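Local coordinates for capsid polyprotein VP90 (Turkey astrovirus 2, PDB 3TS3) that probably self-assembles into the icosahedral astrovirus capsid, this chain being its globular projection (P2) domain, the spike, at residues Trp76-Asp81 against Glu173-Gln178; Gly151-Leu156 against Trp188-Ser193. All coordinates share one frame; numbering follows the deposited sequence.

Contact 1 of 2, residues Trp76-Asp81 against Glu173-Gln178; sequences WWNILD and EDPGAQ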
ATOM      1  N   TRP C  76     -16.712  -5.857  14.316  1.00  8.28           N
ATOM      2  CA  TRP C  76     -15.317  -6.275  14.399  1.00  8.35           C
ATOM      3  C   TRP C  76     -14.375  -5.068  14.396  1.00  7.86           C
ATOM      4  O   TRP C  76     -14.291  -4.329  13.435  1.00  8.44           O
ATOM      5  CB  TRP C  76     -14.991  -7.253  13.267  1.00  8.43           C
ATOM      6  CG  TRP C  76     -15.812  -8.518  13.335  1.00  8.47           C
ATOM      7  CD1 TRP C  76     -16.984  -8.774  12.685  1.00 10.31           C
ATOM      8  CD2 TRP C  76     -15.520  -9.691  14.104  1.00  9.43           C
ATOM      9  NE1 TRP C  76     -17.439 -10.026  13.004  1.00 10.12           N
ATOM     10  CE2 TRP C  76     -16.552 -10.614  13.863  1.00 10.34           C
ATOM     11  CE3 TRP C  76     -14.481 -10.053  14.967  1.00  9.29           C
ATOM     12  CZ2 TRP C  76     -16.581 -11.864  14.458  1.00  9.89           C
ATOM     13  CZ3 TRP C  76     -14.513 -11.301  15.552  1.00 10.11           C
ATOM     14  CH2 TRP C  76     -15.552 -12.192  15.293  1.00  9.59           C
ATOM     15  N   TRP C  77     -13.679  -4.903  15.508  1.00  7.87           N
ATOM     16  CA  TRP C  77     -12.842  -3.748  15.757  1.00  7.99           C
ATOM     17  C   TRP C  77     -11.392  -4.173  15.853  1.00  8.04           C
ATOM     18  O   TRP C  77     -11.076  -5.163  16.472  1.00  8.87           O
ATOM     19  CB  TRP C  77     -13.334  -3.034  17.017  1.00  7.97           C
ATOM     20  CG  TRP C  77     -14.732  -2.568  16.810  1.00  8.27           C
ATOM     21  CD1 TRP C  77     -15.876  -3.216  17.168  1.00  8.04           C
ATOM     22  CD2 TRP C  77     -15.138  -1.382  16.124  1.00  7.78           C
ATOM     23  NE1 TRP C  77     -16.972  -2.488  16.772  1.00  7.87           N
ATOM     24  CE2 TRP C  77     -16.543  -1.356  16.130  1.00  8.06           C
ATOM     25  CE3 TRP C  77     -14.450  -0.330  15.523  1.00  7.60           C
ATOM     26  CZ2 TRP C  77     -17.266  -0.326  15.542  1.00  7.52           C
ATOM     27  CZ3 TRP C  77     -15.164   0.687  14.954  1.00  8.02           C
ATOM     28  CH2 TRP C  77     -16.557   0.689  14.969  1.00  8.47           C
ATOM     29  N   ASN C  78     -10.532  -3.432  15.181  1.00  7.59           N
ATOM     30  CA  ASN C  78      -9.144  -3.814  15.062  1.00  7.87           C
ATOM     31  C   ASN C  78      -8.188  -2.728  15.510  1.00  7.52           C
ATOM     32  O   ASN C  78      -8.254  -1.619  15.038  1.00  8.00           O
ATOM     33  CB  ASN C  78      -8.876  -4.182  13.605  1.00  7.73           C
ATOM     34  CG  ASN C  78      -9.841  -5.231  13.095  1.00  8.13           C
ATOM     35  OD1 ASN C  78      -9.645  -6.408  13.313  1.00  9.66           O
ATOM     36  ND2 ASN C  78     -10.894  -4.799  12.427  1.00  8.99           N
ATOM     37  N   ILE C  79      -7.305  -3.078  16.436  1.00  7.98           N
ATOM     38  CA  ILE C  79      -6.271  -2.176  16.899  1.00  8.26           C
ATOM     39  C   ILE C  79      -4.950  -2.768  16.416  1.00  7.94           C
ATOM     40  O   ILE C  79      -4.441  -3.718  16.998  1.00  8.69           O
ATOM     41  CB  ILE C  79      -6.279  -2.103  18.436  1.00  8.47           C
ATOM     42  CG1 ILE C  79      -7.678  -1.756  18.942  1.00  9.51           C
ATOM     43  CG2 ILE C  79      -5.282  -1.086  18.934  1.00  9.01           C
ATOM     44  CD1 ILE C  79      -7.858  -1.908  20.436  1.00 11.93           C
ATOM     45  N   LEU C  80      -4.393  -2.184  15.359  1.00  8.08           N
ATOM     46  CA  LEU C  80      -3.171  -2.703  14.756  1.00  7.93           C
ATOM     47  C   LEU C  80      -2.004  -1.729  14.892  1.00  8.20           C
ATOM     48  O   LEU C  80      -2.194  -0.529  14.932  1.00  9.30           O
ATOM     49  CB  LEU C  80      -3.400  -3.052  13.284  1.00  8.38           C
ATOM     50  CG  LEU C  80      -4.473  -4.095  12.984  1.00  8.72           C
ATOM     51  CD1 LEU C  80      -4.384  -4.480  11.515  1.00  8.95           C
ATOM     52  CD2 LEU C  80      -4.292  -5.315  13.861  1.00 10.63           C
ATOM     53  N   ASP C  81      -0.798  -2.276  14.959  1.00  7.64           N
ATOM     54  CA  ASP C  81       0.412  -1.486  15.129  1.00  8.07           C
ATOM     55  C   ASP C  81       1.112  -1.354  13.777  1.00  7.60           C
ATOM     56  O   ASP C  81       1.428  -2.343  13.151  1.00  8.89           O
ATOM     57  CB  ASP C  81       1.322  -2.219  16.124  1.00  8.18           C
ATOM     58  CG  ASP C  81       2.672  -1.556  16.302  1.00  9.79           C
ATOM     59  OD1 ASP C  81       2.806  -0.363  16.028  1.00 11.46           O
ATOM     60  OD2 ASP C  81       3.592  -2.259  16.746  1.00 15.23           O
ATOM     61  N   GLU C 173     -16.351  -8.396   8.735  1.00 10.85           N
ATOM     62  CA  GLU C 173     -16.337  -9.770   9.222  1.00 11.08           C
ATOM     63  C   GLU C 173     -15.067 -10.047  10.016  1.00 10.81           C
ATOM     64  O   GLU C 173     -14.145  -9.234  10.038  1.00 10.15           O
ATOM     65  CB  GLU C 173     -16.482 -10.786   8.074  1.00 11.31           C
ATOM     66  CG  GLU C 173     -17.736 -10.620   7.206  1.00 12.94           C
ATOM     67  CD  GLU C 173     -19.032 -10.864   7.953  1.00 15.32           C
ATOM     68  OE1 GLU C 173     -19.006 -11.423   9.060  1.00 16.15           O
ATOM     69  OE2 GLU C 173     -20.084 -10.476   7.424  1.00 16.67           O
ATOM     70  N   ASP C 174     -15.035 -11.208  10.658  1.00 10.92           N
ATOM     71  CA  ASP C 174     -13.918 -11.617  11.501  1.00 10.77           C
ATOM     72  C   ASP C 174     -12.653 -11.634  10.646  1.00 10.50           C
ATOM     73  O   ASP C 174     -12.625 -12.275   9.614  1.00 10.96           O
ATOM     74  CB  ASP C 174     -14.238 -13.036  11.987  1.00 10.56           C
ATOM     75  CG  ASP C 174     -13.231 -13.589  12.974  1.00 11.60           C
ATOM     76  OD1 ASP C 174     -12.224 -12.933  13.254  1.00 11.89           O
ATOM     77  OD2 ASP C 174     -13.473 -14.701  13.481  1.00 12.80           O
ATOM     78  N   PRO C 175     -11.619 -10.915  11.077  1.00 10.02           N
ATOM     79  CA  PRO C 175     -10.338 -10.893  10.360  1.00 10.34           C
ATOM     80  C   PRO C 175      -9.568 -12.193  10.575  1.00 10.86           C
ATOM     81  O   PRO C 175      -8.584 -12.451   9.900  1.00 10.60           O
ATOM     82  CB  PRO C 175      -9.604  -9.708  10.990  1.00  9.87           C
ATOM     83  CG  PRO C 175     -10.174  -9.596  12.356  1.00  9.73           C
ATOM     84  CD  PRO C 175     -11.626  -9.978  12.213  1.00  9.60           C
ATOM     85  N   GLY C 176     -10.044 -12.996  11.516  1.00 11.52           N
ATOM     86  CA  GLY C 176      -9.398 -14.237  11.899  1.00 11.94           C
ATOM     87  C   GLY C 176      -8.645 -14.077  13.206  1.00 12.80           C
ATOM     88  O   GLY C 176      -8.180 -13.008  13.529  1.00 12.29           O
ATOM     89  N   ALA C 177      -8.519 -15.170  13.948  1.00 14.17           N
ATOM     90  CA  ALA C 177      -7.843 -15.157  15.234  1.00 15.17           C
ATOM     91  C   ALA C 177      -6.385 -14.746  15.074  1.00 16.03           C
ATOM     92  O   ALA C 177      -5.825 -14.115  15.945  1.00 17.03           O
ATOM     93  CB  ALA C 177      -7.952 -16.511  15.916  1.00 15.82           C
ATOM     94  N   GLN C 178      -5.789 -15.132  13.954  1.00 16.45           N
ATOM     95  CA  GLN C 178      -4.414 -14.773  13.646  1.00 16.99           C
ATOM     96  C   GLN C 178      -4.343 -13.733  12.530  1.00 15.79           C
ATOM     97  O   GLN C 178      -3.316 -13.568  11.891  1.00 15.89           O
ATOM     98  CB  GLN C 178      -3.575 -16.003  13.304  1.00 17.79           C
ATOM     99  CG  GLN C 178      -3.326 -16.933  14.482  1.00 21.40           C
ATOM    100  CD  GLN C 178      -4.055 -18.257  14.366  1.00 25.47           C
ATOM    101  OE1 GLN C 178      -5.269 -18.304  14.173  1.00 27.24           O
ATOM    102  NE2 GLN C 178      -3.306 -19.348  14.487  1.00 27.60           N
TER
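The start of strand 76-81 meets the loop that follows strand 164-171 where the backbones of W76 and D174 come within 6.2 Å of each other, CA to CA, and the loop diverges from the strand after P175. The indole of W76 does most of the touching. Its CG lies beside the backbone N, anti to the carbonyl carbon (chi1 -62°), which carries the ring out toward the loop, and the chain from E173 to D174 is laid over one face. W76 CD1 stands 3.5 Å from E173 C near the rim of the ring, and NE1 is 3.6 Å from D174 N. Farther along the same face, D174 CB sits over the six-membered ring in a CH-pi contact, 3.7 Å from its centroid. The carboxylate of D174 extends over the outer atoms CH2 and CZ3 of the same ring, its plane only 4° from that of the indole. D174 OD1 also closes an Asx turn by accepting from G176 N at 2.8 Å, approached from above the carboxylate plane, and forms a salt bridge with R47 of strand 47-52. Two residues along the strand, N78 OD1 lies 3.4 Å from P175 CG, while P175 CD reaches W76 CE3 at 4.0 Å. The amide of N78 is fixed by stronger partners: OD1 bonds to Y179 OH and ND2 to F169 O. This is loop-on-strand packing in the capsid spike domain, with strand 76-81 paired antiparallel between strands 47-52 and 164-171, and with W77 and I79 packing on helix 129-135.

Contact 2 of 2, residues Gly151-Leu156 against Trp188-Ser193; sequences GRRAAL and WNWSYS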
ATOM      1  N   GLY C 151     -13.669   4.242   1.291  1.00  8.77           N
ATOM      2  CA  GLY C 151     -14.312   5.306   2.042  1.00  8.62           C
ATOM      3  C   GLY C 151     -14.806   4.912   3.427  1.00  8.15           C
ATOM      4  O   GLY C 151     -15.722   5.515   3.954  1.00  8.54           O
ATOM      5  N   ARG C 152     -14.180   3.905   4.020  1.00  8.40           N
ATOM      6  CA  ARG C 152     -14.544   3.481   5.364  1.00  8.37           C
ATOM      7  C   ARG C 152     -13.644   4.230   6.329  1.00  8.63           C
ATOM      8  O   ARG C 152     -12.440   4.013   6.365  1.00  8.79           O
ATOM      9  CB  ARG C 152     -14.331   1.982   5.520  1.00  8.08           C
ATOM     10  CG  ARG C 152     -14.941   1.404   6.780  1.00  8.34           C
ATOM     11  CD  ARG C 152     -14.655  -0.073   6.902  1.00  8.41           C
ATOM     12  NE  ARG C 152     -15.432  -0.693   7.970  1.00  8.81           N
ATOM     13  CZ  ARG C 152     -16.654  -1.187   7.824  1.00  9.06           C
ATOM     14  NH1 ARG C 152     -17.271  -1.141   6.651  1.00 10.50           N
ATOM     15  NH2 ARG C 152     -17.263  -1.723   8.866  1.00 10.13           N
ATOM     16  N   ARG C 153     -14.255   5.118   7.103  1.00  8.49           N
ATOM     17  CA  ARG C 153     -13.544   5.993   8.016  1.00  8.88           C
ATOM     18  C   ARG C 153     -12.827   5.208   9.104  1.00  8.42           C
ATOM     19  O   ARG C 153     -13.322   4.201   9.596  1.00  8.54           O
ATOM     20  CB  ARG C 153     -14.509   7.000   8.651  1.00  9.51           C
ATOM     21  CG  ARG C 153     -13.850   8.197   9.346  1.00 11.95           C
ATOM     22  CD  ARG C 153     -13.908   9.387   8.438  1.00 12.78           C
ATOM     23  NE  ARG C 153     -13.399  10.646   8.980  1.00 11.41           N
ATOM     24  CZ  ARG C 153     -14.154  11.708   9.223  1.00 11.51           C
ATOM     25  NH1 ARG C 153     -15.464  11.656   9.025  1.00 12.60           N
ATOM     26  NH2 ARG C 153     -13.599  12.825   9.659  1.00 11.39           N
ATOM     27  N   ALA C 154     -11.653   5.716   9.465  1.00  7.86           N
ATOM     28  CA  ALA C 154     -10.749   5.084  10.419  1.00  8.46           C
ATOM     29  C   ALA C 154      -9.901   6.140  11.119  1.00  8.04           C
ATOM     30  O   ALA C 154      -9.974   7.307  10.797  1.00  8.22           O
ATOM     31  CB  ALA C 154      -9.855   4.081   9.717  1.00  8.51           C
ATOM     32  N   ALA C 155      -9.107   5.717  12.091  1.00  8.18           N
ATOM     33  CA  ALA C 155      -8.256   6.645  12.803  1.00  8.33           C
ATOM     34  C   ALA C 155      -6.842   6.124  12.943  1.00  7.88           C
ATOM     35  O   ALA C 155      -6.640   4.951  13.179  1.00  8.74           O
ATOM     36  CB  ALA C 155      -8.831   6.935  14.175  1.00  8.64           C
ATOM     37  N   LEU C 156      -5.870   7.021  12.817  1.00  7.54           N
ATOM     38  CA  LEU C 156      -4.485   6.686  13.098  1.00  7.90           C
ATOM     39  C   LEU C 156      -4.105   7.462  14.351  1.00  7.96           C
ATOM     40  O   LEU C 156      -4.225   8.679  14.392  1.00  8.90           O
ATOM     41  CB  LEU C 156      -3.573   7.075  11.934  1.00  7.54           C
ATOM     42  CG  LEU C 156      -2.059   6.906  12.118  1.00  7.62           C
ATOM     43  CD1 LEU C 156      -1.669   5.454  12.283  1.00  8.91           C
ATOM     44  CD2 LEU C 156      -1.321   7.520  10.942  1.00  9.47           C
ATOM     45  N   TRP C 188      -5.782   6.680   3.505  1.00  6.81           N
ATOM     46  CA  TRP C 188      -5.440   8.039   3.113  1.00  6.55           C
ATOM     47  C   TRP C 188      -6.069   9.040   4.087  1.00  6.76           C
ATOM     48  O   TRP C 188      -7.122   8.779   4.644  1.00  6.99           O
ATOM     49  CB  TRP C 188      -5.952   8.315   1.698  1.00  6.81           C
ATOM     50  CG  TRP C 188      -5.247   7.571   0.596  1.00  6.68           C
ATOM     51  CD1 TRP C 188      -5.481   6.291   0.187  1.00  6.91           C
ATOM     52  CD2 TRP C 188      -4.228   8.085  -0.262  1.00  6.79           C
ATOM     53  NE1 TRP C 188      -4.658   5.973  -0.863  1.00  7.64           N
ATOM     54  CE2 TRP C 188      -3.886   7.062  -1.162  1.00  6.62           C
ATOM     55  CE3 TRP C 188      -3.575   9.312  -0.360  1.00  7.51           C
ATOM     56  CZ2 TRP C 188      -2.915   7.223  -2.128  1.00  6.73           C
ATOM     57  CZ3 TRP C 188      -2.621   9.471  -1.324  1.00  7.91           C
ATOM     58  CH2 TRP C 188      -2.296   8.432  -2.194  1.00  7.38           C
ATOM     59  N   ASN C 189      -5.423  10.181   4.300  1.00  7.08           N
ATOM     60  CA  ASN C 189      -5.996  11.153   5.224  1.00  7.83           C
ATOM     61  C   ASN C 189      -7.332  11.707   4.724  1.00  7.87           C
ATOM     62  O   ASN C 189      -7.534  11.912   3.542  1.00  7.95           O
ATOM     63  CB  ASN C 189      -5.008  12.265   5.587  1.00  7.98           C
ATOM     64  CG  ASN C 189      -4.908  13.329   4.524  1.00  8.76           C
ATOM     65  OD1 ASN C 189      -4.359  13.103   3.466  1.00  8.18           O
ATOM     66  ND2 ASN C 189      -5.425  14.506   4.821  1.00 10.03           N
ATOM     67  N   TRP C 190      -8.255  11.896   5.650  1.00  8.49           N
ATOM     68  CA  TRP C 190      -9.607  12.312   5.327  1.00  9.13           C
ATOM     69  C   TRP C 190      -9.876  13.622   6.053  1.00  9.84           C
ATOM     70  O   TRP C 190      -9.883  13.672   7.273  1.00 10.21           O
ATOM     71  CB  TRP C 190     -10.526  11.187   5.807  1.00  8.88           C
ATOM     72  CG  TRP C 190     -12.008  11.352   5.682  1.00  8.42           C
ATOM     73  CD1 TRP C 190     -12.733  12.490   5.836  1.00  9.51           C
ATOM     74  CD2 TRP C 190     -12.952  10.302   5.441  1.00  8.26           C
ATOM     75  NE1 TRP C 190     -14.069  12.223   5.677  1.00  8.91           N
ATOM     76  CE2 TRP C 190     -14.231  10.885   5.440  1.00  8.24           C
ATOM     77  CE3 TRP C 190     -12.838   8.931   5.219  1.00  7.90           C
ATOM     78  CZ2 TRP C 190     -15.382  10.144   5.222  1.00  8.75           C
ATOM     79  CZ3 TRP C 190     -13.983   8.198   5.001  1.00  8.60           C
ATOM     80  CH2 TRP C 190     -15.237   8.804   5.010  1.00  9.73           C
ATOM     81  N   SER C 191     -10.107  14.675   5.283  1.00 10.69           N
ATOM     82  CA  SER C 191     -10.315  16.011   5.829  1.00 11.50           C
ATOM     83  C   SER C 191     -11.528  16.063   6.749  1.00 11.52           C
ATOM     84  O   SER C 191     -12.542  15.463   6.473  1.00 11.16           O
ATOM     85  CB  SER C 191     -10.509  17.002   4.682  1.00 12.00           C
ATOM     86  OG  SER C 191     -11.005  18.229   5.162  1.00 15.04           O
ATOM     87  N   TYR C 192     -11.411  16.825   7.827  1.00 12.23           N
ATOM     88  CA  TYR C 192     -12.480  16.919   8.818  1.00 13.35           C
ATOM     89  C   TYR C 192     -13.764  17.527   8.249  1.00 14.49           C
ATOM     90  O   TYR C 192     -14.830  17.329   8.791  1.00 14.70           O
ATOM     91  CB  TYR C 192     -11.995  17.603  10.106  1.00 13.13           C
ATOM     92  CG  TYR C 192     -10.904  16.800  10.776  1.00 13.45           C
ATOM     93  CD1 TYR C 192     -11.209  15.724  11.594  1.00 13.17           C
ATOM     94  CD2 TYR C 192      -9.571  17.086  10.549  1.00 13.27           C
ATOM     95  CE1 TYR C 192     -10.216  14.967  12.173  1.00 13.58           C
ATOM     96  CE2 TYR C 192      -8.578  16.340  11.124  1.00 13.02           C
ATOM     97  CZ  TYR C 192      -8.901  15.285  11.934  1.00 12.92           C
ATOM     98  OH  TYR C 192      -7.906  14.544  12.506  1.00 14.27           O
ATOM     99  N   SER C 193     -13.650  18.249   7.145  1.00 15.57           N
ATOM    100  CA  SER C 193     -14.820  18.850   6.513  1.00 16.52           C
ATOM    101  C   SER C 193     -15.461  18.006   5.403  1.00 16.48           C
ATOM    102  O   SER C 193     -16.438  18.421   4.798  1.00 17.31           O
ATOM    103  CB  SER C 193     -14.480  20.243   5.992  1.00 16.87           C
ATOM    104  OG  SER C 193     -13.258  20.228   5.295  1.00 19.63           O
TER
HETATM  105  O   HOH W   1     -15.063  15.247  10.493  1.00 17.27           O
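R153 lays its side chain across one face of the W190 indole, the two crossing at about a right angle. CB is 3.9 Å from W190 CZ3, at the benzene end of the ring. CG stands anti to the backbone N (chi1 -165°), and a bend at chi2 (100°) brings CD down over the six-membered ring in a CH-pi contact. NE then passes above the fused bond, 3.6 Å from W190 CD2, and is bonded to S145 OG on strand 142-148. At CZ the guanidinium lies flat over the five-membered ring: CZ is 3.7 Å from that centroid, the planes are 9° apart, and the stack is also a cation-pi interaction. NH1 lies on the same side of the indole, 3.7 Å from W190 NE1. The pair joins the first residue of strand 153-159 to the turn just after strand 187-189, both strands flanking 142-148 in the antiparallel sheet of the spike domain. Beyond the ring, NH2 comes within 4.2 Å of Y192 CD1, which lies at the guanidinium edge. In the guanidinium plane a water takes a bond from NH2 at 3.0 Å and donates to Y192 O at 2.7 Å, bridging the arginine to the backbone of the turn. The indole is held from other directions as well: W190 NE1 bonds to D194 O, F199 of helix 196-202 stacks on the ring, and G151 O sits in plane at its edge, 3.4 Å from CZ3. The Y192 hydroxyl is hydrogen-bonded to A116 O and to the backbone N of S145, while F69 of strand 67-70 touches both Y192 and R153.

In the fold
Both contacts tie a loop or turn to the same antiparallel sheet, but at different depths. Contact 1, centred about 16 Å from the centre of the chain, is the more peripheral, with exposed E173 on its rim; contact 2, at about 8 Å, has no exposed residue among those that touch. Strands 153-159 and 164-171 are neighbours, so the start of the first and the loop leaving the second lie at the same end of the antiparallel pair. In each contact a tryptophan face supplies the platform. At 76-81/173-178 it carries backbone and an aspartate salt-bridged to R47; at 151-156/188-193 it carries a guanidinium held by the stack, S145 and a water.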